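PDB 3N6Q: YghZ aldo-keto reductase from Escherichia coli, which probably catalyses the NAD(P)H-dependent reduction of aldehydes or ketones to alcohols, as in other aldo-keto reductases with a TIM-barrel fold. Local coordinates for residues Tyr196-Leu199 and Asn200-Val203; Gly278-Met281 and Ala282-Ala285; Ile328-His331 and Ile332-Glu336. All coordinates share one frame; numbering follows the deposited sequence. Where two conformers were deposited one is given.

Contact 1: residues Tyr196-Leu199 and Asn200-Val203; sequences YNLL and NRWV
Val-203 lies over one face of the Tyr-196 ring. Its CG2 methyl is 3.4 Å from the ring centroid and only 6° off the ring normal, a centred CH-pi contact. The two side chains cross at about a right angle. In the valine, CG1 stands anti to the carbonyl carbon (chi1 -51°), which leaves CG2 between the backbone N and the carbonyl carbon, over the ring. The same ring meets the backbone O of Asn-200 at its edge, near the ring plane, with CD1 3.4 Å from that oxygen.

Between these residues the chain reverses in a type I beta turn from Asn-197 to Asn-200. Asn-200 N donates to Asn-197 O at 3.0 Å. The return bond, Asn-197 N to Asn-200 O, is weak. Inside the turn, Asn-197 OD1 accepts from Leu-199 N at 2.8 Å, in the amide plane and on a lone pair. This is an Asx turn. The amide planes of Asn-197 and Asn-200 stand 72° apart. One water accepts from ND2 of both, weakly from Asn-200.

Arg-201, the N-cap residue of the next helix, reaches back along Leu-198, and both side chains point the same way. Its NE donates to Leu-198 O at 3.0 Å, and NH2 adds a weak bond to the same oxygen. That oxygen lies close to the guanidinium plane. NH2 also forms a salt bridge with Asp-329, so the group is held from two directions.

The segment follows barrel strand 191-193 and leads into helix 202-205. Trp-288 and Leu-289 of helix 281-289 touch Tyr-196. Helix 208-214 packs on Val-203, and helix 322-334 meets Leu-198, Leu-199 and Arg-201.

Contact 2: residues Gly278-Met281 and Ala282-Ala285; sequences GQSM and AQMA
Ser-280 and Gln-283 exchange two hydrogen bonds between side chain and backbone. Gln-283 N donates to Ser-280 OG at 3.1 Å. In return, Ser-280 N donates to Gln-283 OE1 at 2.9 Å, arriving from above the amide plane (36° out of it). The serine hydroxyl sits between its own backbone N and carbonyl carbon (chi1 59°), which brings OG to the incoming N-H. Glu-310 adds a bond to each residue: its OE2 is hydrogen-bonded to the same Ser-280 OG, and its backbone O accepts from Gln-283 NE2.

One water donates to both Gly-278 O and Gln-283 OE1, so this amide oxygen has two donors.

The backbone bonds are those of a starting helix. Met-284 N donates to Ser-280 O, and Ala-285 N donates to Met-281 O, each at 3.0 Å.

Apolar packing comes from the methionines. In one of its two conformers, Met-281 brings CE to 3.6 Å from Met-284 CE, where the two chains cross at an angle. Leu-270 and Ala-274 of helix 261-276 lie against this pair.

The reciprocal pair is a capping box, with Ser-280 as N-cap of helix 281-289. It follows a Schellman motif at Gly-278, where helix 261-276 ends.

Contact 3: residues Ile328-His331 and Ile332-Glu336; sequences IDQH and IADGE
The last turns of helix 322-334 hold this contact, with a Schellman motif at their C-terminal end. Gln-330 and Asp-334 sit one turn apart and meet through their polar groups. Gln-330 NE2 donates to Asp-334 OD1 at 2.9 Å. The oxygen lies in the amide plane of the glutamine, but the donor stands above the carboxylate plane (38° out of it). The two planes are 43° apart. Gln-330 bends at its second torsion (chi2 77°), which turns the amide along the helix toward Asp-334.

The other carboxylate oxygen, Asp-334 OD2, accepts from a water, at a distance that is doubtfully short. The same water lies in the plane of the His-331 ring, 3.0 Å from its ND1. It thus bridges the imidazole and the carboxylate, whose own atoms are not in contact.

Along the backbone, Ala-333 N bonds Asp-329 O, Asp-334 N bonds Gln-330 O, and Gly-335 N reaches His-331 O at 3.0 Å. Glu-336 then leaves the helix with positive phi, and its N donates to Ala-333 O at 3.1 Å. This positive phi and the bond back into the last turn belong to the Schellman motif. Ser-266 OG also bonds His-331 O, and Asn-263 bonds Gly-335 O. Both come from helix 261-276.

Apart from these polar groups, Ile-328 and Ile-332 lie side by side and point the same way. Ile-328 CG2 touches Ile-332 CD1 at 3.8 Å. Ile-328 also packs on Leu-270 and Met-273 of helix 261-276, and Ile-332 packs on Arg-201.

The three contacts follow one another in series along the chain, and none nests or crosses. Contact 1 closes a tight turn between strand 191-193 and helix 202-205. Contact 2 closes the short connection from helix 261-276 to helix 281-289. Contact 3 ends helix 322-334 near the C terminus. Leu-198 joins contact 1 to the other two: its CD1 is 4.2 Å from Ala-285 CA, and its CD2 is 3.5 Å from Ile-328 CG2. The Arg-201 to Asp-329 salt bridge also ties contact 1 to contact 3. Contacts 2 and 3 do not touch, with centres about 17 Å apart, though both pack on helix 261-276.

Contact 1: residues Tyr196-Leu199 and Asn200-Val203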
ATOM      1  N   TYR B 196      -4.938 -13.629 -33.828  1.00 15.32           N
ATOM      2  CA  TYR B 196      -3.872 -13.474 -34.861  1.00 15.06           C
ATOM      3  C   TYR B 196      -3.528 -14.850 -35.402  1.00 17.63           C
ATOM      4  O   TYR B 196      -3.253 -15.771 -34.641  1.00 17.50           O
ATOM      5  CB  TYR B 196      -2.632 -12.864 -34.192  1.00 16.94           C
ATOM      6  CG  TYR B 196      -1.541 -12.489 -35.183  1.00 14.51           C
ATOM      7  CD1 TYR B 196      -1.834 -12.323 -36.538  1.00 17.54           C
ATOM      8  CD2 TYR B 196      -0.223 -12.405 -34.765  1.00 19.79           C
ATOM      9  CE1 TYR B 196      -0.817 -11.908 -37.447  1.00 21.00           C
ATOM     10  CE2 TYR B 196       0.798 -12.077 -35.675  1.00 22.41           C
ATOM     11  CZ  TYR B 196       0.484 -11.799 -36.984  1.00 21.96           C
ATOM     12  OH  TYR B 196       1.509 -11.439 -37.872  1.00 24.21           O
ATOM     13  N   ASN B 197      -3.677 -15.040 -36.714  1.00 18.48           N
ATOM     14  CA  ASN B 197      -3.316 -16.308 -37.319  1.00 20.67           C
ATOM     15  C   ASN B 197      -3.138 -16.075 -38.825  1.00 21.88           C
ATOM     16  O   ASN B 197      -3.272 -14.943 -39.334  1.00 19.38           O
ATOM     17  CB  ASN B 197      -4.419 -17.379 -37.070  1.00 18.12           C
ATOM     18  CG  ASN B 197      -5.835 -16.907 -37.468  1.00 22.63           C
ATOM     19  OD1 ASN B 197      -6.128 -16.689 -38.637  1.00 22.64           O
ATOM     20  ND2 ASN B 197      -6.739 -16.819 -36.477  1.00 21.47           N
ATOM     21  N   LEU B 198      -2.969 -17.168 -39.553  1.00 23.55           N
ATOM     22  CA  LEU B 198      -2.671 -17.024 -40.970  1.00 24.08           C
ATOM     23  C   LEU B 198      -3.799 -16.332 -41.725  1.00 24.57           C
ATOM     24  O   LEU B 198      -3.540 -15.613 -42.686  1.00 25.43           O
ATOM     25  CB  LEU B 198      -2.418 -18.404 -41.585  1.00 25.04           C
ATOM     26  CG  LEU B 198      -0.979 -18.841 -41.778  1.00 25.89           C
ATOM     27  CD1 LEU B 198      -1.068 -20.227 -42.412  1.00 23.67           C
ATOM     28  CD2 LEU B 198      -0.253 -17.917 -42.741  1.00 27.10           C
ATOM     29  N   LEU B 199      -5.035 -16.509 -41.262  1.00 23.62           N
ATOM     30  CA  LEU B 199      -6.215 -16.033 -41.958  1.00 24.24           C
ATOM     31  C   LEU B 199      -6.683 -14.702 -41.408  1.00 26.73           C
ATOM     32  O   LEU B 199      -7.629 -14.137 -41.915  1.00 29.01           O
ATOM     33  CB  LEU B 199      -7.376 -17.038 -41.830  1.00 24.98           C
ATOM     34  CG  LEU B 199      -6.920 -18.445 -42.237  1.00 26.63           C
ATOM     35  CD1 LEU B 199      -8.142 -19.320 -42.258  1.00 26.40           C
ATOM     36  CD2 LEU B 199      -6.269 -18.381 -43.625  1.00 28.80           C
ATOM     37  N   ASN B 200      -6.061 -14.239 -40.325  1.00 25.48           N
ATOM     38  CA  ASN B 200      -6.554 -13.027 -39.665  1.00 24.53           C
ATOM     39  C   ASN B 200      -5.407 -12.110 -39.293  1.00 25.11           C
ATOM     40  O   ASN B 200      -4.735 -12.306 -38.258  1.00 22.17           O
ATOM     41  CB  ASN B 200      -7.438 -13.347 -38.447  1.00 22.82           C
ATOM     42  CG  ASN B 200      -7.970 -12.077 -37.794  1.00 26.76           C
ATOM     43  OD1 ASN B 200      -7.658 -10.967 -38.236  1.00 26.29           O
ATOM     44  ND2 ASN B 200      -8.701 -12.229 -36.729  1.00 26.19           N
ATOM     45  N   ARG B 201      -5.097 -11.179 -40.193  1.00 23.10           N
ATOM     46  CA  ARG B 201      -3.909 -10.356 -40.018  1.00 23.96           C
ATOM     47  C   ARG B 201      -4.195  -8.914 -39.694  1.00 20.93           C
ATOM     48  O   ARG B 201      -3.356  -8.073 -39.917  1.00 21.93           O
ATOM     49  CB  ARG B 201      -2.950 -10.449 -41.213  1.00 24.66           C
ATOM     50  CG  ARG B 201      -2.707 -11.919 -41.523  1.00 29.85           C
ATOM     51  CD  ARG B 201      -1.458 -12.108 -42.217  1.00 27.61           C
ATOM     52  NE  ARG B 201      -1.549 -13.349 -42.922  1.00 33.57           N
ATOM     53  CZ  ARG B 201      -0.786 -13.625 -43.955  1.00 34.97           C
ATOM     54  NH1 ARG B 201       0.112 -12.704 -44.340  1.00 30.75           N
ATOM     55  NH2 ARG B 201      -0.915 -14.811 -44.561  1.00 30.05           N
ATOM     56  N   TRP B 202      -5.269  -8.678 -38.946  1.00 19.82           N
ATOM     57  CA  TRP B 202      -5.578  -7.346 -38.466  0.50 19.40           C
ATOM     58  C   TRP B 202      -4.409  -6.737 -37.713  1.00 18.76           C
ATOM     59  O   TRP B 202      -4.121  -5.543 -37.852  1.00 21.87           O
ATOM     60  CB  TRP B 202      -6.903  -7.313 -37.640  0.50 18.29           C
ATOM     61  CG  TRP B 202      -6.815  -7.612 -36.147  0.50 16.21           C
ATOM     62  CD1 TRP B 202      -7.191  -8.790 -35.521  0.50 16.48           C
ATOM     63  CD2 TRP B 202      -6.431  -6.707 -35.080  0.50 18.86           C
ATOM     64  NE1 TRP B 202      -7.023  -8.675 -34.163  0.50 12.96           N
ATOM     65  CE2 TRP B 202      -6.562  -7.418 -33.863  0.50 19.11           C
ATOM     66  CE3 TRP B 202      -5.995  -5.372 -35.040  0.50 22.03           C
ATOM     67  CZ2 TRP B 202      -6.243  -6.849 -32.613  0.50 15.17           C
ATOM     68  CZ3 TRP B 202      -5.699  -4.796 -33.785  0.50 24.70           C
ATOM     69  CH2 TRP B 202      -5.842  -5.541 -32.591  0.50 20.74           C
ATOM     70  N   VAL B 203      -3.686  -7.544 -36.928  1.00 18.06           N
ATOM     71  CA  VAL B 203      -2.618  -6.965 -36.127  1.00 20.39           C
ATOM     72  C   VAL B 203      -1.507  -6.376 -37.028  1.00 23.12           C
ATOM     73  O   VAL B 203      -0.863  -5.392 -36.688  1.00 23.33           O
ATOM     74  CB  VAL B 203      -1.969  -7.944 -35.103  1.00 24.32           C
ATOM     75  CG1 VAL B 203      -3.008  -8.642 -34.226  1.00 21.97           C
ATOM     76  CG2 VAL B 203      -1.127  -8.886 -35.754  1.00 24.24           C
TER
HETATM   77  O   HOH W   1      -9.384 -15.497 -36.846  1.00 43.19           O
HETATM   78  O   HOH W   2      -6.509 -11.078 -42.721  1.00 46.39           O

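Contact 2: residues Gly278-Met281 and Ala282-Ala285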
ATOM      1  N   GLY B 278       7.147 -31.080 -44.395  1.00 22.21           N
ATOM      2  CA  GLY B 278       7.170 -32.148 -43.366  1.00 22.59           C
ATOM      3  C   GLY B 278       6.382 -31.798 -42.081  1.00 20.96           C
ATOM      4  O   GLY B 278       6.685 -32.315 -40.992  1.00 22.33           O
ATOM      5  N   GLN B 279       5.335 -30.994 -42.265  1.00 19.38           N
ATOM      6  CA  GLN B 279       4.480 -30.468 -41.157  1.00 15.68           C
ATOM      7  C   GLN B 279       3.052 -30.829 -41.412  1.00 18.95           C
ATOM      8  O   GLN B 279       2.623 -30.936 -42.577  1.00 18.30           O
ATOM      9  CB  GLN B 279       4.562 -28.940 -41.077  1.00 16.09           C
ATOM     10  CG  GLN B 279       5.979 -28.415 -40.764  1.00 16.30           C
ATOM     11  CD  GLN B 279       5.983 -26.961 -40.318  1.00 16.63           C
ATOM     12  OE1 GLN B 279       5.758 -26.026 -41.112  1.00 17.74           O
ATOM     13  NE2 GLN B 279       6.292 -26.759 -39.052  1.00 19.52           N
ATOM     14  N   SER B 280       2.263 -30.942 -40.322  1.00 19.05           N
ATOM     15  CA  SER B 280       0.820 -30.903 -40.462  1.00 17.91           C
ATOM     16  C   SER B 280       0.415 -29.469 -40.757  1.00 17.06           C
ATOM     17  O   SER B 280       1.146 -28.528 -40.494  1.00 15.48           O
ATOM     18  CB  SER B 280       0.106 -31.319 -39.153  1.00 20.58           C
ATOM     19  OG  SER B 280       0.495 -30.439 -38.105  1.00 20.04           O
ATOM     20  N   MET B 281      -0.818 -29.299 -41.170  1.00 15.86           N
ATOM     21  CA  MET B 281      -1.338 -27.956 -41.343  0.50 17.25           C
ATOM     22  C   MET B 281      -1.257 -27.119 -40.060  1.00 16.70           C
ATOM     23  O   MET B 281      -0.836 -25.957 -40.103  1.00 14.91           O
ATOM     24  CB  MET B 281      -2.759 -27.984 -41.904  0.50 18.18           C
ATOM     25  CG  MET B 281      -3.335 -26.598 -42.094  0.50 22.55           C
ATOM     26  SD  MET B 281      -2.494 -25.680 -43.401  0.50 25.52           S
ATOM     27  CE  MET B 281      -2.110 -24.123 -42.597  0.50 21.46           C
ATOM     28  N   ALA B 282      -1.606 -27.709 -38.919  1.00 15.83           N
ATOM     29  CA  ALA B 282      -1.558 -26.969 -37.624  1.00 18.30           C
ATOM     30  C   ALA B 282      -0.118 -26.551 -37.289  1.00 17.66           C
ATOM     31  O   ALA B 282       0.130 -25.425 -36.861  1.00 16.59           O
ATOM     32  CB  ALA B 282      -2.137 -27.864 -36.488  1.00 19.78           C
ATOM     33  N   GLN B 283       0.843 -27.452 -37.505  1.00 17.64           N
ATOM     34  CA  GLN B 283       2.220 -27.116 -37.200  1.00 15.82           C
ATOM     35  C   GLN B 283       2.660 -25.965 -38.104  1.00 15.98           C
ATOM     36  O   GLN B 283       3.286 -25.023 -37.611  1.00 17.78           O
ATOM     37  CB  GLN B 283       3.166 -28.311 -37.403  1.00 15.73           C
ATOM     38  CG  GLN B 283       2.997 -29.376 -36.288  1.00 17.91           C
ATOM     39  CD  GLN B 283       3.575 -30.713 -36.661  1.00 21.78           C
ATOM     40  OE1 GLN B 283       3.833 -30.985 -37.848  1.00 22.20           O
ATOM     41  NE2 GLN B 283       3.749 -31.583 -35.657  1.00 20.97           N
ATOM     42  N   MET B 284       2.335 -26.025 -39.404  1.00 15.51           N
ATOM     43  CA  MET B 284       2.757 -24.892 -40.296  1.00 15.29           C
ATOM     44  C   MET B 284       2.121 -23.544 -39.827  1.00 16.84           C
ATOM     45  O   MET B 284       2.749 -22.491 -39.876  1.00 14.75           O
ATOM     46  CB  MET B 284       2.388 -25.103 -41.758  1.00 15.14           C
ATOM     47  CG  MET B 284       3.011 -23.892 -42.625  1.00 16.49           C
ATOM     48  SD  MET B 284       2.682 -24.275 -44.386  1.00 18.04           S
ATOM     49  CE  MET B 284       0.924 -23.820 -44.528  1.00 18.46           C
ATOM     50  N   ALA B 285       0.835 -23.588 -39.482  1.00 16.23           N
ATOM     51  CA  ALA B 285       0.117 -22.397 -38.979  1.00 16.16           C
ATOM     52  C   ALA B 285       0.798 -21.769 -37.724  1.00 16.23           C
ATOM     53  O   ALA B 285       0.967 -20.539 -37.636  1.00 15.76           O
ATOM     54  CB  ALA B 285      -1.416 -22.779 -38.685  1.00 16.25           C
TER
HETATM   55  O   HOH W   3       6.747 -31.710 -38.314  1.00 29.93           O

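Contact 3: residues Ile328-His331 and Ile332-Glu336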
ATOM      1  N   ILE B 328       1.935 -18.731 -49.754  1.00 21.40           N
ATOM      2  CA  ILE B 328       0.913 -18.833 -48.684  1.00 19.21           C
ATOM      3  C   ILE B 328      -0.101 -17.687 -48.839  1.00 20.60           C
ATOM      4  O   ILE B 328      -1.309 -17.926 -48.935  1.00 21.26           O
ATOM      5  CB  ILE B 328       1.594 -18.778 -47.296  1.00 19.02           C
ATOM      6  CG1 ILE B 328       2.277 -20.135 -47.043  1.00 20.51           C
ATOM      7  CG2 ILE B 328       0.497 -18.381 -46.136  1.00 18.88           C
ATOM      8  CD1 ILE B 328       3.252 -20.151 -45.824  1.00 17.80           C
ATOM      9  N   ASP B 329       0.376 -16.451 -48.951  1.00 21.81           N
ATOM     10  CA  ASP B 329      -0.548 -15.322 -49.126  1.00 24.47           C
ATOM     11  C   ASP B 329      -1.390 -15.425 -50.384  1.00 24.59           C
ATOM     12  O   ASP B 329      -2.578 -15.072 -50.405  1.00 23.12           O
ATOM     13  CB  ASP B 329       0.182 -13.986 -49.121  1.00 25.04           C
ATOM     14  CG  ASP B 329       0.716 -13.618 -47.747  1.00 30.19           C
ATOM     15  OD1 ASP B 329       0.475 -14.384 -46.775  1.00 35.66           O
ATOM     16  OD2 ASP B 329       1.426 -12.598 -47.662  1.00 38.24           O
ATOM     17  N   GLN B 330      -0.765 -15.825 -51.477  1.00 23.75           N
ATOM     18  CA  GLN B 330      -1.537 -16.004 -52.680  1.00 24.76           C
ATOM     19  C   GLN B 330      -2.695 -17.026 -52.554  1.00 23.45           C
ATOM     20  O   GLN B 330      -3.789 -16.782 -53.093  1.00 24.98           O
ATOM     21  CB  GLN B 330      -0.601 -16.347 -53.856  1.00 26.60           C
ATOM     22  CG  GLN B 330      -1.318 -16.403 -55.221  1.00 31.79           C
ATOM     23  CD  GLN B 330      -1.598 -15.015 -55.738  1.00 40.47           C
ATOM     24  OE1 GLN B 330      -0.681 -14.185 -55.841  1.00 39.40           O
ATOM     25  NE2 GLN B 330      -2.874 -14.718 -55.985  1.00 40.53           N
ATOM     26  N   HIS B 331      -2.454 -18.200 -51.958  1.00 21.73           N
ATOM     27  CA  HIS B 331      -3.518 -19.195 -51.772  1.00 22.07           C
ATOM     28  C   HIS B 331      -4.624 -18.566 -50.920  1.00 23.46           C
ATOM     29  O   HIS B 331      -5.818 -18.801 -51.167  1.00 24.96           O
ATOM     30  CB  HIS B 331      -3.022 -20.455 -51.049  1.00 23.50           C
ATOM     31  CG  HIS B 331      -2.161 -21.335 -51.893  1.00 25.96           C
ATOM     32  ND1 HIS B 331      -2.500 -21.683 -53.185  1.00 26.68           N
ATOM     33  CD2 HIS B 331      -0.980 -21.941 -51.630  1.00 22.26           C
ATOM     34  CE1 HIS B 331      -1.567 -22.485 -53.677  1.00 25.26           C
ATOM     35  NE2 HIS B 331      -0.656 -22.685 -52.741  1.00 24.04           N
ATOM     36  N   ILE B 332      -4.227 -17.738 -49.962  1.00 23.50           N
ATOM     37  CA  ILE B 332      -5.249 -17.090 -49.078  1.00 25.52           C
ATOM     38  C   ILE B 332      -6.139 -16.109 -49.843  1.00 27.22           C
ATOM     39  O   ILE B 332      -7.376 -16.234 -49.820  1.00 29.80           O
ATOM     40  CB  ILE B 332      -4.654 -16.503 -47.781  1.00 24.76           C
ATOM     41  CG1 ILE B 332      -4.168 -17.650 -46.881  1.00 18.95           C
ATOM     42  CG2 ILE B 332      -5.714 -15.663 -46.996  1.00 26.25           C
ATOM     43  CD1 ILE B 332      -3.115 -17.195 -45.827  1.00 24.99           C
ATOM     44  N   ALA B 333      -5.507 -15.265 -50.642  1.00 27.97           N
ATOM     45  CA  ALA B 333      -6.205 -14.338 -51.555  1.00 30.32           C
ATOM     46  C   ALA B 333      -7.082 -15.085 -52.564  1.00 31.33           C
ATOM     47  O   ALA B 333      -8.277 -14.772 -52.679  1.00 32.49           O
ATOM     48  CB  ALA B 333      -5.174 -13.448 -52.287  1.00 28.87           C
ATOM     49  N   ASP B 334      -6.523 -16.092 -53.253  1.00 30.45           N
ATOM     50  CA  ASP B 334      -7.286 -16.870 -54.240  1.00 32.25           C
ATOM     51  C   ASP B 334      -8.515 -17.532 -53.634  1.00 33.34           C
ATOM     52  O   ASP B 334      -9.520 -17.753 -54.339  1.00 33.36           O
ATOM     53  CB  ASP B 334      -6.445 -17.986 -54.885  1.00 31.01           C
ATOM     54  CG  ASP B 334      -5.354 -17.469 -55.802  1.00 35.07           C
ATOM     55  OD1 ASP B 334      -5.293 -16.259 -56.122  1.00 35.17           O
ATOM     56  OD2 ASP B 334      -4.518 -18.312 -56.195  1.00 37.90           O
ATOM     57  N   GLY B 335      -8.396 -18.002 -52.392  1.00 30.85           N
ATOM     58  CA  GLY B 335      -9.494 -18.738 -51.781  1.00 32.03           C
ATOM     59  C   GLY B 335     -10.454 -17.844 -51.008  1.00 32.32           C
ATOM     60  O   GLY B 335     -11.371 -18.350 -50.374  1.00 32.62           O
ATOM     61  N   GLU B 336     -10.164 -16.542 -51.010  1.00 32.96           N
ATOM     62  CA  GLU B 336     -10.849 -15.531 -50.178  1.00 35.24           C
ATOM     63  C   GLU B 336     -10.917 -15.879 -48.699  1.00 33.54           C
ATOM     64  O   GLU B 336     -11.963 -15.753 -48.051  1.00 30.86           O
ATOM     65  CB  GLU B 336     -12.219 -15.190 -50.783  1.00 36.16           C
ATOM     66  CG  GLU B 336     -12.014 -14.574 -52.186  1.00 42.13           C
ATOM     67  CD  GLU B 336     -13.314 -14.149 -52.838  1.00 51.98           C
ATOM     68  OE1 GLU B 336     -13.531 -12.928 -52.985  1.00 52.38           O
ATOM     69  OE2 GLU B 336     -14.109 -15.044 -53.203  1.00 51.77           O
TER
HETATM   70  O   HOH W   4      -4.418 -20.576 -55.134  1.00 38.91           O